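Local coordinates for protein uncharacterized HTH-type transcriptional regulator YurK (Bacillus subtilis, PDB 2IKK) that probably acts as a GntR-type DNA-binding transcription regulator, seen here as its C-terminal UTRA domain, the part that in relatives senses a small effector molecule, at residues 49-54 / 149-154; 56-61 / 76-81; 82-87 / 103-108; 109-114 / 143-148. One frame throughout, in Å; residues are numbered along the deposited sequence.

Contact 1: residues 49-54 / 149-154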
loop_
_atom_site.group_PDB
_atom_site.type_symbol
_atom_site.label_atom_id
_atom_site.label_comp_id
_atom_site.label_asym_id
_atom_site.label_seq_id
_atom_site.Cartn_x
_atom_site.Cartn_y
_atom_site.Cartn_z
ATOM N N LYS A 49 -20.442 -2.325 -5.347
ATOM C CA LYS A 49 -19.670 -2.814 -4.211
ATOM C C LYS A 49 -20.557 -3.505 -3.141
ATOM O O LYS A 49 -20.140 -4.549 -2.534
ATOM C CB LYS A 49 -18.945 -1.634 -3.502
ATOM C CG LYS A 49 -17.432 -1.687 -3.646
ATOM C CD LYS A 49 -16.810 -0.376 -4.030
ATOM C CE LYS A 49 -16.928 0.702 -2.992
ATOM N NZ LYS A 49 -16.010 0.418 -1.804
ATOM N N LEU A 50 -21.702 -2.898 -2.877
ATOM C CA LEU A 50 -22.566 -3.392 -1.773
ATOM C C LEU A 50 -23.534 -4.509 -2.214
ATOM O O LEU A 50 -24.281 -5.059 -1.364
ATOM C CB LEU A 50 -23.362 -2.248 -1.088
ATOM C CG LEU A 50 -22.427 -1.226 -0.387
ATOM C CD1 LEU A 50 -23.273 0.032 0.137
ATOM C CD2 LEU A 50 -21.671 -1.961 0.763
ATOM N N GLN A 51 -23.553 -4.763 -3.513
ATOM C CA GLN A 51 -24.403 -5.751 -4.192
ATOM C C GLN A 51 -25.902 -5.507 -3.792
ATOM O O GLN A 51 -26.615 -6.421 -3.276
ATOM C CB GLN A 51 -24.010 -7.171 -3.763
ATOM C CG GLN A 51 -22.604 -7.624 -4.238
ATOM C CD GLN A 51 -22.538 -8.184 -5.662
ATOM O OE1 GLN A 51 -23.498 -8.032 -6.453
ATOM N NE2 GLN A 51 -21.419 -8.924 -5.984
ATOM N N ILE A 52 -26.331 -4.277 -4.007
ATOM C CA ILE A 52 -27.704 -3.864 -3.761
ATOM C C ILE A 52 -28.287 -3.244 -5.021
ATOM O O ILE A 52 -27.581 -2.964 -5.953
ATOM C CB ILE A 52 -27.819 -2.929 -2.601
ATOM C CG1 ILE A 52 -27.077 -1.608 -2.869
ATOM C CG2 ILE A 52 -27.397 -3.636 -1.323
ATOM C CD1 ILE A 52 -26.746 -0.716 -1.606
ATOM N N GLN A 53 -29.591 -3.023 -5.005
ATOM C CA GLN A 53 -30.292 -2.387 -6.158
ATOM C C GLN A 53 -29.790 -0.987 -6.523
ATOM O O GLN A 53 -29.310 -0.238 -5.632
ATOM C CB GLN A 53 -31.765 -2.213 -5.790
ATOM C CG GLN A 53 -32.495 -3.541 -5.411
ATOM C CD GLN A 53 -33.989 -3.322 -5.249
ATOM O OE1 GLN A 53 -34.460 -2.186 -5.327
ATOM N NE2 GLN A 53 -34.757 -4.409 -4.997
ATOM N N PRO A 54 -29.895 -0.628 -7.836
ATOM C CA PRO A 54 -29.495 0.757 -8.117
ATOM C C PRO A 54 -30.311 1.700 -7.241
ATOM O O PRO A 54 -31.476 1.403 -6.900
ATOM C CB PRO A 54 -29.904 0.947 -9.588
ATOM C CG PRO A 54 -29.764 -0.395 -10.233
ATOM C CD PRO A 54 -30.318 -1.351 -9.069
ATOM N N ASP A 149 -19.692 -14.249 2.722
ATOM C CA ASP A 149 -19.136 -13.267 1.774
ATOM C C ASP A 149 -20.126 -12.119 1.489
ATOM O O ASP A 149 -20.169 -11.569 0.395
ATOM C CB ASP A 149 -18.682 -13.906 0.450
ATOM C CG ASP A 149 -17.602 -13.078 -0.259
ATOM O OD1 ASP A 149 -16.836 -12.375 0.416
ATOM O OD2 ASP A 149 -17.484 -13.125 -1.513
ATOM N N GLN A 150 -20.914 -11.777 2.476
ATOM C CA GLN A 150 -21.924 -10.749 2.332
ATOM C C GLN A 150 -21.317 -9.324 2.560
ATOM O O GLN A 150 -20.908 -9.026 3.651
ATOM C CB GLN A 150 -23.012 -10.998 3.362
ATOM C CG GLN A 150 -24.031 -9.904 3.515
ATOM C CD GLN A 150 -24.752 -9.656 2.201
ATOM O OE1 GLN A 150 -25.295 -10.605 1.545
ATOM N NE2 GLN A 150 -24.739 -8.383 1.764
ATOM N N PRO A 151 -21.282 -8.472 1.524
ATOM C CA PRO A 151 -20.749 -7.093 1.791
ATOM C C PRO A 151 -21.661 -6.330 2.796
ATOM O O PRO A 151 -22.900 -6.403 2.696
ATOM C CB PRO A 151 -20.717 -6.430 0.374
ATOM C CG PRO A 151 -21.739 -7.173 -0.397
ATOM C CD PRO A 151 -21.665 -8.619 0.093
ATOM N N ILE A 152 -21.047 -5.582 3.721
ATOM C CA ILE A 152 -21.759 -4.877 4.780
ATOM C C ILE A 152 -21.573 -3.366 4.774
ATOM O O ILE A 152 -22.505 -2.645 5.122
ATOM C CB ILE A 152 -21.493 -5.394 6.183
ATOM C CG1 ILE A 152 -19.973 -5.518 6.499
ATOM C CG2 ILE A 152 -22.243 -6.796 6.343
ATOM C CD1 ILE A 152 -19.727 -5.671 8.031
ATOM N N TYR A 153 -20.399 -2.915 4.366
ATOM C CA TYR A 153 -20.211 -1.490 4.147
ATOM C C TYR A 153 -18.995 -1.241 3.257
ATOM O O TYR A 153 -18.145 -2.157 3.013
ATOM C CB TYR A 153 -20.093 -0.758 5.467
ATOM C CG TYR A 153 -18.829 -1.129 6.272
ATOM C CD1 TYR A 153 -17.616 -0.531 6.004
ATOM C CD2 TYR A 153 -18.896 -2.021 7.364
ATOM C CE1 TYR A 153 -16.452 -0.823 6.737
ATOM C CE2 TYR A 153 -17.786 -2.304 8.129
ATOM C CZ TYR A 153 -16.522 -1.739 7.775
ATOM O OH TYR A 153 -15.358 -2.006 8.446
ATOM N N CYS A 154 -18.888 -0.027 2.700
ATOM C CA CYS A 154 -17.658 0.222 1.945
ATOM C C CYS A 154 -17.095 1.568 2.342
ATOM O O CYS A 154 -17.872 2.436 2.708
ATOM C CB CYS A 154 -17.916 0.097 0.440
ATOM S SG CYS A 154 -19.229 1.130 -0.256
HETATM O O HOH W 1 -24.859 -4.884 1.233
HETATM O O HOH W 2 -26.379 -7.053 -0.317
#
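Lys49 lays the end of its side chain over Cys154, its CE standing 3.6 Å from Cys154 SG. The lysine chain is bent at each torsion past CB (chi2 134°, chi3 66°, chi4 72°), and this folding carries the amine back over the strand. The amine itself is held by a salt bridge to Asp141, with a weak hydrogen bond to Thr143 beside it. With alanine in its place, Asp141 would probably lose its positive partner and the sulfur of Cys154 part of its cover. Leu50 works on the neighbouring patch: its CD2 branch rests on the backbone, 3.7 Å from Tyr153 CA, while its CG lies 4.0 Å from Cys154 SG. Pro151 meets the end of the helix farther back along the strand. Its ring points at the last turn, CG coming to 3.4 Å from Leu50 O and CB to 3.5 Å from Lys49 O, and the chain of Gln51 runs across it at the more open edge. No direct hydrogen bond joins the two segments. Water does so instead: one molecule bridges Leu50 O and Pro151 O, and a second links Gln51 O to the side-chain amide of Gln150. That amide also donates from NE2 to Pro151 O at 2.9 Å, which helps to set its rotation. Gln51, at positive phi, ends helix 44-50 in a Schellman motif, and the arrangement is that of a capped helix C terminus seated on a central strand of the antiparallel sheet of the UTRA domain.

Contact 2: residues 56-61 / 76-81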
loop_
_atom_site.group_PDB
_atom_site.type_symbol
_atom_site.label_atom_id
_atom_site.label_comp_id
_atom_site.label_asym_id
_atom_site.label_seq_id
_atom_site.Cartn_x
_atom_site.Cartn_y
_atom_site.Cartn_z
ATOM N N SER A 56 -30.405 2.383 -4.212
ATOM C CA SER A 56 -30.808 1.996 -2.848
ATOM C C SER A 56 -30.348 3.033 -1.874
ATOM O O SER A 56 -29.247 3.588 -2.041
ATOM C CB SER A 56 -30.142 0.658 -2.422
ATOM O OG SER A 56 -30.484 -0.330 -3.382
ATOM N N PRO A 57 -31.147 3.258 -0.810
ATOM C CA PRO A 57 -30.765 4.229 0.239
ATOM C C PRO A 57 -29.532 3.788 0.994
ATOM O O PRO A 57 -29.469 2.684 1.560
ATOM C CB PRO A 57 -31.986 4.262 1.170
ATOM C CG PRO A 57 -32.588 2.804 1.025
ATOM C CD PRO A 57 -32.475 2.671 -0.544
ATOM N N VAL A 58 -28.558 4.693 1.063
ATOM C CA VAL A 58 -27.394 4.401 1.865
ATOM C C VAL A 58 -27.096 5.544 2.799
ATOM O O VAL A 58 -27.486 6.668 2.501
ATOM C CB VAL A 58 -26.129 4.075 0.972
ATOM C CG1 VAL A 58 -26.315 2.789 0.151
ATOM C CG2 VAL A 58 -25.791 5.260 0.129
ATOM N N VAL A 59 -26.494 5.269 3.939
ATOM C CA VAL A 59 -26.077 6.359 4.802
ATOM C C VAL A 59 -24.638 6.706 4.377
ATOM O O VAL A 59 -23.788 5.819 4.366
ATOM C CB VAL A 59 -26.081 5.913 6.288
ATOM C CG1 VAL A 59 -25.495 6.960 7.154
ATOM C CG2 VAL A 59 -27.515 5.611 6.694
ATOM N N GLU A 60 -24.384 7.973 4.005
ATOM C CA GLU A 60 -23.011 8.433 3.631
ATOM C C GLU A 60 -22.380 9.118 4.816
ATOM O O GLU A 60 -22.787 10.217 5.181
ATOM C CB GLU A 60 -23.087 9.343 2.397
ATOM C CG GLU A 60 -21.682 9.803 1.907
ATOM C CD GLU A 60 -21.758 10.494 0.568
ATOM O OE1 GLU A 60 -22.180 11.649 0.624
ATOM O OE2 GLU A 60 -21.515 9.875 -0.507
ATOM N N LEU A 61 -21.476 8.427 5.495
ATOM C CA LEU A 61 -20.927 8.932 6.696
ATOM C C LEU A 61 -19.569 9.495 6.314
ATOM O O LEU A 61 -18.708 8.776 5.812
ATOM C CB LEU A 61 -20.760 7.797 7.702
ATOM C CG LEU A 61 -19.839 8.081 8.893
ATOM C CD1 LEU A 61 -20.490 9.139 9.729
ATOM C CD2 LEU A 61 -19.478 6.886 9.760
ATOM N N VAL A 76 -14.936 8.364 3.835
ATOM C CA VAL A 76 -16.351 8.463 3.421
ATOM C C VAL A 76 -16.779 6.965 3.390
ATOM O O VAL A 76 -16.225 6.233 2.603
ATOM C CB VAL A 76 -16.548 9.058 2.034
ATOM C CG1 VAL A 76 -18.040 9.057 1.624
ATOM C CG2 VAL A 76 -15.928 10.518 1.975
ATOM N N THR A 77 -17.744 6.577 4.235
ATOM C CA THR A 77 -18.217 5.171 4.278
ATOM C C THR A 77 -19.724 5.115 3.991
ATOM O O THR A 77 -20.471 6.045 4.427
ATOM C CB THR A 77 -17.865 4.660 5.653
ATOM O OG1 THR A 77 -16.413 4.620 5.781
ATOM C CG2 THR A 77 -18.511 3.294 6.015
ATOM N N HIS A 78 -20.156 4.055 3.308
ATOM C CA HIS A 78 -21.588 3.954 2.945
ATOM C C HIS A 78 -22.099 2.669 3.563
ATOM O O HIS A 78 -21.458 1.642 3.444
ATOM C CB HIS A 78 -21.790 3.849 1.427
ATOM C CG HIS A 78 -21.421 5.121 0.708
ATOM N ND1 HIS A 78 -20.113 5.441 0.416
ATOM C CD2 HIS A 78 -22.168 6.186 0.327
ATOM C CE1 HIS A 78 -20.065 6.633 -0.180
ATOM N NE2 HIS A 78 -21.306 7.101 -0.267
ATOM N N TYR A 79 -23.249 2.799 4.231
ATOM C CA TYR A 79 -23.928 1.676 4.883
ATOM C C TYR A 79 -25.275 1.519 4.211
ATOM O O TYR A 79 -26.008 2.443 4.129
ATOM C CB TYR A 79 -24.184 1.956 6.403
ATOM C CG TYR A 79 -22.942 2.137 7.205
ATOM C CD1 TYR A 79 -22.200 1.053 7.673
ATOM C CD2 TYR A 79 -22.453 3.441 7.445
ATOM C CE1 TYR A 79 -21.031 1.271 8.462
ATOM C CE2 TYR A 79 -21.313 3.653 8.194
ATOM C CZ TYR A 79 -20.591 2.568 8.644
ATOM O OH TYR A 79 -19.453 2.787 9.357
ATOM N N PRO A 80 -25.601 0.319 3.790
ATOM C CA PRO A 80 -26.895 0.125 3.157
ATOM C C PRO A 80 -28.005 0.108 4.220
ATOM O O PRO A 80 -27.984 -0.720 5.089
ATOM C CB PRO A 80 -26.769 -1.210 2.501
ATOM C CG PRO A 80 -25.597 -1.919 3.228
ATOM C CD PRO A 80 -24.742 -0.851 3.817
ATOM N N LEU A 81 -28.993 0.977 4.047
ATOM C CA LEU A 81 -30.063 1.113 5.028
ATOM C C LEU A 81 -31.002 -0.098 5.018
ATOM O O LEU A 81 -31.651 -0.415 6.027
ATOM C CB LEU A 81 -30.904 2.340 4.746
ATOM C CG LEU A 81 -30.814 3.641 5.556
ATOM C CD1 LEU A 81 -30.391 3.530 7.087
ATOM C CD2 LEU A 81 -30.049 4.767 4.769
#
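Glu60 and His78 run side by side from a non-hydrogen-bonded pair, and His78 NE2 donates to Glu60 OE2 at 2.8 Å. The carboxylate oxygen is met on its anti side, and the carboxylate and ring planes stand 72° apart. Glu60 reaches the imidazole because its CG lies opposite the backbone N (chi1 -177°) and the chain stays extended to CD. Around this bond, Val58 CG2 sits at the ring edge, 3.7 Å from His78 CD2, and Val76 CG1 lies against the aliphatic part of Glu60. The face that bears Val59, Leu61 and Tyr79 is mostly apolar, Thr77 being the exception. There Leu61 CD2 touches the edge of the Tyr79 ring at CE2. Leu81, just past the strand, packs on Val59 CG2, the two side chains crossing at about a right angle. The paired side chains alternate on an antiparallel beta hairpin, strands 57-66 and 71-80, which supplies adjacent strands of the UTRA sheet. Its backbone bonds pair Val59 with Tyr79 in both directions and Leu61 with Thr77 likewise; the bond from Leu61 N to Thr77 O measures 2.8 Å. At the end of the pairing Leu81 N donates to Pro57 O at 3.1 Å, and Leu81 CB lies 4.1 Å from Pro57 CG. Further out, helix 44-50 covers the His78 face through Ile46 on His78 and Leu50 on Val58 and Pro80. Met97 of helix 97-105 touches both Leu61 and Tyr79 on the opposite face.

Contact 3: residues 82-87 / 103-108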
loop_
_atom_site.group_PDB
_atom_site.type_symbol
_atom_site.label_atom_id
_atom_site.label_comp_id
_atom_site.label_asym_id
_atom_site.label_seq_id
_atom_site.Cartn_x
_atom_site.Cartn_y
_atom_site.Cartn_z
ATOM N N ASP A 82 -31.017 -0.801 3.913
ATOM C CA ASP A 82 -31.853 -1.999 3.839
ATOM C C ASP A 82 -31.321 -3.141 4.724
ATOM O O ASP A 82 -32.088 -4.035 5.132
ATOM C CB ASP A 82 -32.010 -2.400 2.374
ATOM C CG ASP A 82 -33.027 -1.458 1.611
ATOM O OD1 ASP A 82 -34.149 -1.230 2.140
ATOM O OD2 ASP A 82 -32.729 -0.875 0.529
ATOM N N LEU A 83 -30.007 -3.170 4.979
ATOM C CA LEU A 83 -29.450 -4.203 5.826
ATOM C C LEU A 83 -29.416 -3.738 7.274
ATOM O O LEU A 83 -29.520 -4.571 8.218
ATOM C CB LEU A 83 -28.025 -4.522 5.387
ATOM C CG LEU A 83 -27.724 -5.658 4.403
ATOM C CD1 LEU A 83 -28.178 -5.113 3.068
ATOM C CD2 LEU A 83 -26.171 -5.944 4.470
ATOM N N PHE A 84 -29.207 -2.425 7.446
ATOM C CA PHE A 84 -29.010 -1.772 8.736
ATOM C C PHE A 84 -30.042 -0.685 8.942
ATOM O O PHE A 84 -29.739 0.512 9.052
ATOM C CB PHE A 84 -27.547 -1.269 8.877
ATOM C CG PHE A 84 -26.513 -2.341 8.573
ATOM C CD1 PHE A 84 -26.361 -3.377 9.433
ATOM C CD2 PHE A 84 -25.689 -2.288 7.432
ATOM C CE1 PHE A 84 -25.438 -4.430 9.191
ATOM C CE2 PHE A 84 -24.792 -3.284 7.167
ATOM C CZ PHE A 84 -24.660 -4.394 8.056
ATOM N N PRO A 85 -31.322 -1.085 9.031
ATOM C CA PRO A 85 -32.317 -0.023 9.097
ATOM C C PRO A 85 -32.118 0.930 10.338
ATOM O O PRO A 85 -31.777 0.468 11.422
ATOM C CB PRO A 85 -33.663 -0.805 9.129
ATOM C CG PRO A 85 -33.283 -2.170 9.673
ATOM C CD PRO A 85 -31.901 -2.435 9.087
ATOM N N GLY A 86 -32.249 2.247 10.117
ATOM C CA GLY A 86 -32.051 3.231 11.166
ATOM C C GLY A 86 -30.613 3.445 11.658
ATOM O O GLY A 86 -30.409 4.051 12.704
ATOM N N ILE A 87 -29.615 2.980 10.909
ATOM C CA ILE A 87 -28.203 3.009 11.429
ATOM C C ILE A 87 -27.705 4.467 11.554
ATOM O O ILE A 87 -26.907 4.816 12.433
ATOM C CB ILE A 87 -27.217 2.146 10.588
ATOM C CG1 ILE A 87 -25.833 2.062 11.304
ATOM C CG2 ILE A 87 -27.152 2.704 9.129
ATOM C CD1 ILE A 87 -25.002 0.807 10.868
ATOM N N GLN A 103 -23.515 -4.515 18.385
ATOM C CA GLN A 103 -24.635 -4.506 19.363
ATOM C C GLN A 103 -26.035 -4.311 18.765
ATOM O O GLN A 103 -27.019 -4.937 19.206
ATOM C CB GLN A 103 -24.347 -3.522 20.536
ATOM C CG GLN A 103 -23.913 -4.146 21.883
ATOM C CD GLN A 103 -23.165 -5.505 21.773
ATOM O OE1 GLN A 103 -23.709 -6.573 22.123
ATOM N NE2 GLN A 103 -21.944 -5.464 21.276
ATOM N N GLN A 104 -26.167 -3.468 17.747
ATOM C CA GLN A 104 -27.484 -3.161 17.255
ATOM C C GLN A 104 -27.934 -4.193 16.231
ATOM O O GLN A 104 -29.141 -4.504 16.153
ATOM C CB GLN A 104 -27.550 -1.753 16.632
ATOM C CG GLN A 104 -27.395 -0.617 17.690
ATOM C CD GLN A 104 -28.391 -0.726 18.862
ATOM O OE1 GLN A 104 -28.013 -0.575 20.012
ATOM N NE2 GLN A 104 -29.648 -0.930 18.548
ATOM N N TYR A 105 -26.984 -4.687 15.429
ATOM C CA TYR A 105 -27.348 -5.561 14.318
ATOM C C TYR A 105 -26.816 -6.998 14.380
ATOM O O TYR A 105 -27.117 -7.798 13.483
ATOM C CB TYR A 105 -26.957 -4.891 12.991
ATOM C CG TYR A 105 -27.583 -3.538 12.856
ATOM C CD1 TYR A 105 -26.852 -2.384 13.183
ATOM C CD2 TYR A 105 -28.902 -3.392 12.414
ATOM C CE1 TYR A 105 -27.425 -1.143 13.112
ATOM C CE2 TYR A 105 -29.474 -2.165 12.331
ATOM C CZ TYR A 105 -28.711 -1.031 12.633
ATOM O OH TYR A 105 -29.322 0.184 12.562
ATOM N N LYS A 106 -26.072 -7.327 15.440
ATOM C CA LYS A 106 -25.388 -8.624 15.604
ATOM C C LYS A 106 -24.494 -8.966 14.373
ATOM O O LYS A 106 -24.357 -10.114 13.970
ATOM C CB LYS A 106 -26.432 -9.727 15.868
ATOM C CG LYS A 106 -27.401 -9.359 17.015
ATOM C CD LYS A 106 -26.640 -8.858 18.228
ATOM C CE LYS A 106 -27.611 -8.501 19.364
ATOM N NZ LYS A 106 -26.881 -7.708 20.367
ATOM N N VAL A 107 -23.853 -7.952 13.809
ATOM C CA VAL A 107 -22.983 -8.178 12.674
ATOM C C VAL A 107 -21.543 -7.865 13.046
ATOM O O VAL A 107 -21.219 -6.814 13.658
ATOM C CB VAL A 107 -23.484 -7.348 11.407
ATOM C CG1 VAL A 107 -22.419 -7.253 10.309
ATOM C CG2 VAL A 107 -24.815 -7.950 10.835
ATOM N N VAL A 108 -20.660 -8.789 12.680
ATOM C CA VAL A 108 -19.207 -8.592 12.821
ATOM C C VAL A 108 -18.546 -8.884 11.464
ATOM O O VAL A 108 -18.836 -9.957 10.872
ATOM C CB VAL A 108 -18.644 -9.553 13.961
ATOM C CG1 VAL A 108 -17.207 -9.598 13.950
ATOM C CG2 VAL A 108 -19.095 -8.984 15.340
#
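Phe84 turns the edge of its ring into the face of Tyr105, the planes 77° apart and the centroids separated by 5.2 Å. This T-shaped pair is closest at Phe84 CD1, 3.6 Å from Tyr105 CG. Phe84 CB lies over the same ring, 4.0 Å from its centroid and near the ring normal, a CH-pi contact, so one residue covers the tyrosine face both with its ring edge and with its root. The CG of Tyr105 stands opposite its own carbonyl carbon (chi1 -56°), and the ring reaches from the end of the helix to the loop. Its hydroxyl donates to Pro85 O at 2.7 Å, approaching from above the carbonyl plane rather than along a lone pair. Pro85 and Tyr105 lie alongside each other, running in opposite senses, with Pro85 CD against CE2 of the tyrosine, and Ile87 packs obliquely on the ring, its CD1 3.8 Å from Tyr105 CE1. The loop here makes a type II beta turn from Phe84 to Ile87, with Gly86 at positive phi, and the tyrosine hydroxyl bonds to the carbonyl inside that turn. A phenylalanine in place of Tyr105 would probably keep the edge-to-face stack but leave Pro85 O without this donor and the turn less firmly tied to the helix. Farther along the same edge of Phe84, Val107 CG2 meets CE1 at 3.9 Å, just beyond the end of helix 97-105. Leu101 of the same helix and Ile152 of strand 150-160 also touch Phe84, while Phe90 packs on Tyr105.

Contact 4: residues 109-114 / 143-148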
loop_
_atom_site.group_PDB
_atom_site.type_symbol
_atom_site.label_atom_id
_atom_site.label_comp_id
_atom_site.label_asym_id
_atom_site.label_seq_id
_atom_site.Cartn_x
_atom_site.Cartn_y
_atom_site.Cartn_z
ATOM N N PRO A 109 -17.652 -7.965 10.960
ATOM C CA PRO A 109 -16.935 -8.291 9.736
ATOM C C PRO A 109 -15.978 -9.460 9.940
ATOM O O PRO A 109 -15.366 -9.609 11.013
ATOM C CB PRO A 109 -16.211 -6.955 9.319
ATOM C CG PRO A 109 -16.482 -5.966 10.344
ATOM C CD PRO A 109 -17.364 -6.603 11.452
ATOM N N THR A 110 -15.871 -10.308 8.938
ATOM C CA THR A 110 -15.024 -11.480 8.963
ATOM C C THR A 110 -13.803 -11.290 8.058
ATOM O O THR A 110 -12.846 -12.024 8.164
ATOM C CB THR A 110 -15.816 -12.717 8.459
ATOM O OG1 THR A 110 -16.394 -12.463 7.167
ATOM C CG2 THR A 110 -16.976 -13.021 9.458
ATOM N N HIS A 111 -13.898 -10.315 7.125
ATOM C CA HIS A 111 -12.797 -10.031 6.189
ATOM C C HIS A 111 -13.126 -8.786 5.377
ATOM O O HIS A 111 -14.275 -8.299 5.356
ATOM C CB HIS A 111 -12.476 -11.186 5.228
ATOM C CG HIS A 111 -13.606 -11.564 4.317
ATOM N ND1 HIS A 111 -14.719 -12.223 4.758
ATOM C CD2 HIS A 111 -13.780 -11.380 2.991
ATOM C CE1 HIS A 111 -15.529 -12.450 3.742
ATOM N NE2 HIS A 111 -14.966 -11.958 2.654
ATOM N N ASN A 112 -12.098 -8.316 4.685
ATOM C CA ASN A 112 -12.220 -7.108 3.832
ATOM C C ASN A 112 -11.289 -7.165 2.642
ATOM O O ASN A 112 -10.300 -7.929 2.638
ATOM C CB ASN A 112 -12.105 -5.806 4.634
ATOM C CG ASN A 112 -10.743 -5.589 5.238
ATOM O OD1 ASN A 112 -9.746 -5.422 4.530
ATOM N ND2 ASN A 112 -10.694 -5.558 6.551
ATOM N N THR A 113 -11.628 -6.415 1.603
ATOM C CA THR A 113 -10.811 -6.273 0.413
ATOM C C THR A 113 -10.395 -4.841 0.428
ATOM O O THR A 113 -11.178 -3.994 0.785
ATOM C CB THR A 113 -11.594 -6.557 -0.866
ATOM O OG1 THR A 113 -10.726 -6.405 -1.999
ATOM C CG2 THR A 113 -12.648 -5.675 -1.026
ATOM N N LYS A 114 -9.161 -4.555 0.019
ATOM C CA LYS A 114 -8.706 -3.188 0.037
ATOM C C LYS A 114 -7.941 -2.936 -1.259
ATOM O O LYS A 114 -7.197 -3.826 -1.697
ATOM C CB LYS A 114 -7.833 -2.960 1.260
ATOM C CG LYS A 114 -8.598 -2.806 2.619
ATOM C CD LYS A 114 -7.625 -2.255 3.615
ATOM C CE LYS A 114 -6.808 -3.337 4.237
ATOM N NZ LYS A 114 -7.542 -4.584 4.700
ATOM N N THR A 143 -13.889 -2.736 0.988
ATOM C CA THR A 143 -15.238 -3.326 1.177
ATOM C C THR A 143 -15.102 -4.350 2.348
ATOM O O THR A 143 -14.161 -5.178 2.373
ATOM C CB THR A 143 -15.728 -3.963 -0.031
ATOM O OG1 THR A 143 -15.732 -2.990 -1.093
ATOM C CG2 THR A 143 -17.171 -4.496 0.170
ATOM N N ALA A 144 -16.017 -4.230 3.317
ATOM C CA ALA A 144 -15.981 -5.126 4.504
ATOM C C ALA A 144 -17.101 -6.100 4.232
ATOM O O ALA A 144 -18.159 -5.723 3.644
ATOM C CB ALA A 144 -16.298 -4.364 5.762
ATOM N N PHE A 145 -16.907 -7.322 4.732
ATOM C CA PHE A 145 -17.827 -8.474 4.495
ATOM C C PHE A 145 -18.055 -9.198 5.814
ATOM O O PHE A 145 -17.219 -9.140 6.722
ATOM C CB PHE A 145 -17.113 -9.488 3.599
ATOM C CG PHE A 145 -16.894 -8.990 2.184
ATOM C CD1 PHE A 145 -17.872 -9.196 1.190
ATOM C CD2 PHE A 145 -15.722 -8.310 1.865
ATOM C CE1 PHE A 145 -17.674 -8.735 -0.143
ATOM C CE2 PHE A 145 -15.531 -7.822 0.529
ATOM C CZ PHE A 145 -16.477 -8.044 -0.465
ATOM N N THR A 146 -19.184 -9.856 5.898
ATOM C CA THR A 146 -19.462 -10.753 7.016
ATOM C C THR A 146 -19.621 -12.170 6.476
ATOM O O THR A 146 -19.232 -12.459 5.355
ATOM C CB THR A 146 -20.641 -10.204 7.909
ATOM O OG1 THR A 146 -20.657 -10.878 9.214
ATOM C CG2 THR A 146 -21.947 -10.327 7.196
ATOM N N SER A 147 -20.143 -13.081 7.311
ATOM C CA SER A 147 -20.481 -14.430 6.886
ATOM C C SER A 147 -21.176 -14.453 5.534
ATOM O O SER A 147 -21.960 -13.540 5.188
ATOM C CB SER A 147 -21.378 -15.086 7.934
ATOM O OG SER A 147 -20.774 -14.921 9.192
ATOM N N ASN A 148 -20.815 -15.482 4.784
ATOM C CA ASN A 148 -21.403 -15.816 3.532
ATOM C C ASN A 148 -20.839 -14.877 2.465
ATOM O O ASN A 148 -21.406 -14.759 1.423
ATOM C CB ASN A 148 -22.952 -15.747 3.615
ATOM C CG ASN A 148 -23.536 -16.596 4.794
ATOM O OD1 ASN A 148 -23.071 -17.729 5.091
ATOM N ND2 ASN A 148 -24.573 -16.046 5.450
#
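His111 lies over Phe145 CB, which stands 3.4 Å from His111 CE1 above one face of the imidazole, a close CH-pi contact. The two rings are nearly parallel, 4° apart, but slid so far that they barely overlap. His111 takes this place because its CG sits between the backbone N and the carbonyl carbon (chi1 62°), and its ring is held from two sides: ND1 shares a 2.9 Å hydrogen bond with Thr110 OG1, and NE2 is bonded to Asp149. Thr113 CG2 closes the row, touching the Phe145 ring edge at CE2 and lying 3.7 Å from Thr143 CB. The backbones are tied by Phe145 N to His111 O at 2.9 Å and by paired bonds between Thr113 and Thr143. Toward the turn the contact thins. Thr110 N still donates to Phe145 O at 2.8 Å, but the exposed Thr110 side chain lies against the backbone of Thr146 and of exposed Ser147, OG1 3.3 Å from Thr146 C. Pro109 touches Ala144 loosely, CB to CB at 4.4 Å, but its CA lies 3.1 Å from Phe145 O. At the opposite end Lys114 pairs with a strand of the second subunit, which also packs on Asn112 and Thr113. Thr110 and His111 together sit opposite Phe145 as a classic beta bulge near the start of strand 111-120, the outermost of this chain, through which the UTRA sheet continues into the second subunit.

In the fold
Contacts 1, 2 and 4 share one antiparallel sheet, with strand 150-160 lying between the strands that bear the other two. Contact 1 sits about 10 Å from each, centre to centre: Cys154 O probably accepts from His78 N at 2.9 Å, and Ile152 N probably donates to Ala144 O at 2.9 Å. Contacts 2 and 4 do not touch, their nearest atoms about 8 Å apart. Contact 3 lies off the sheet and packs against it through Phe84 and Val107 on Ile152, and through Ile87 on Val59; Val108 O also meets Thr146 OG1 of contact 4. A bound sulfate, probably from crystallisation, lies about 6 Å from the Tyr79 side chain of contact 2.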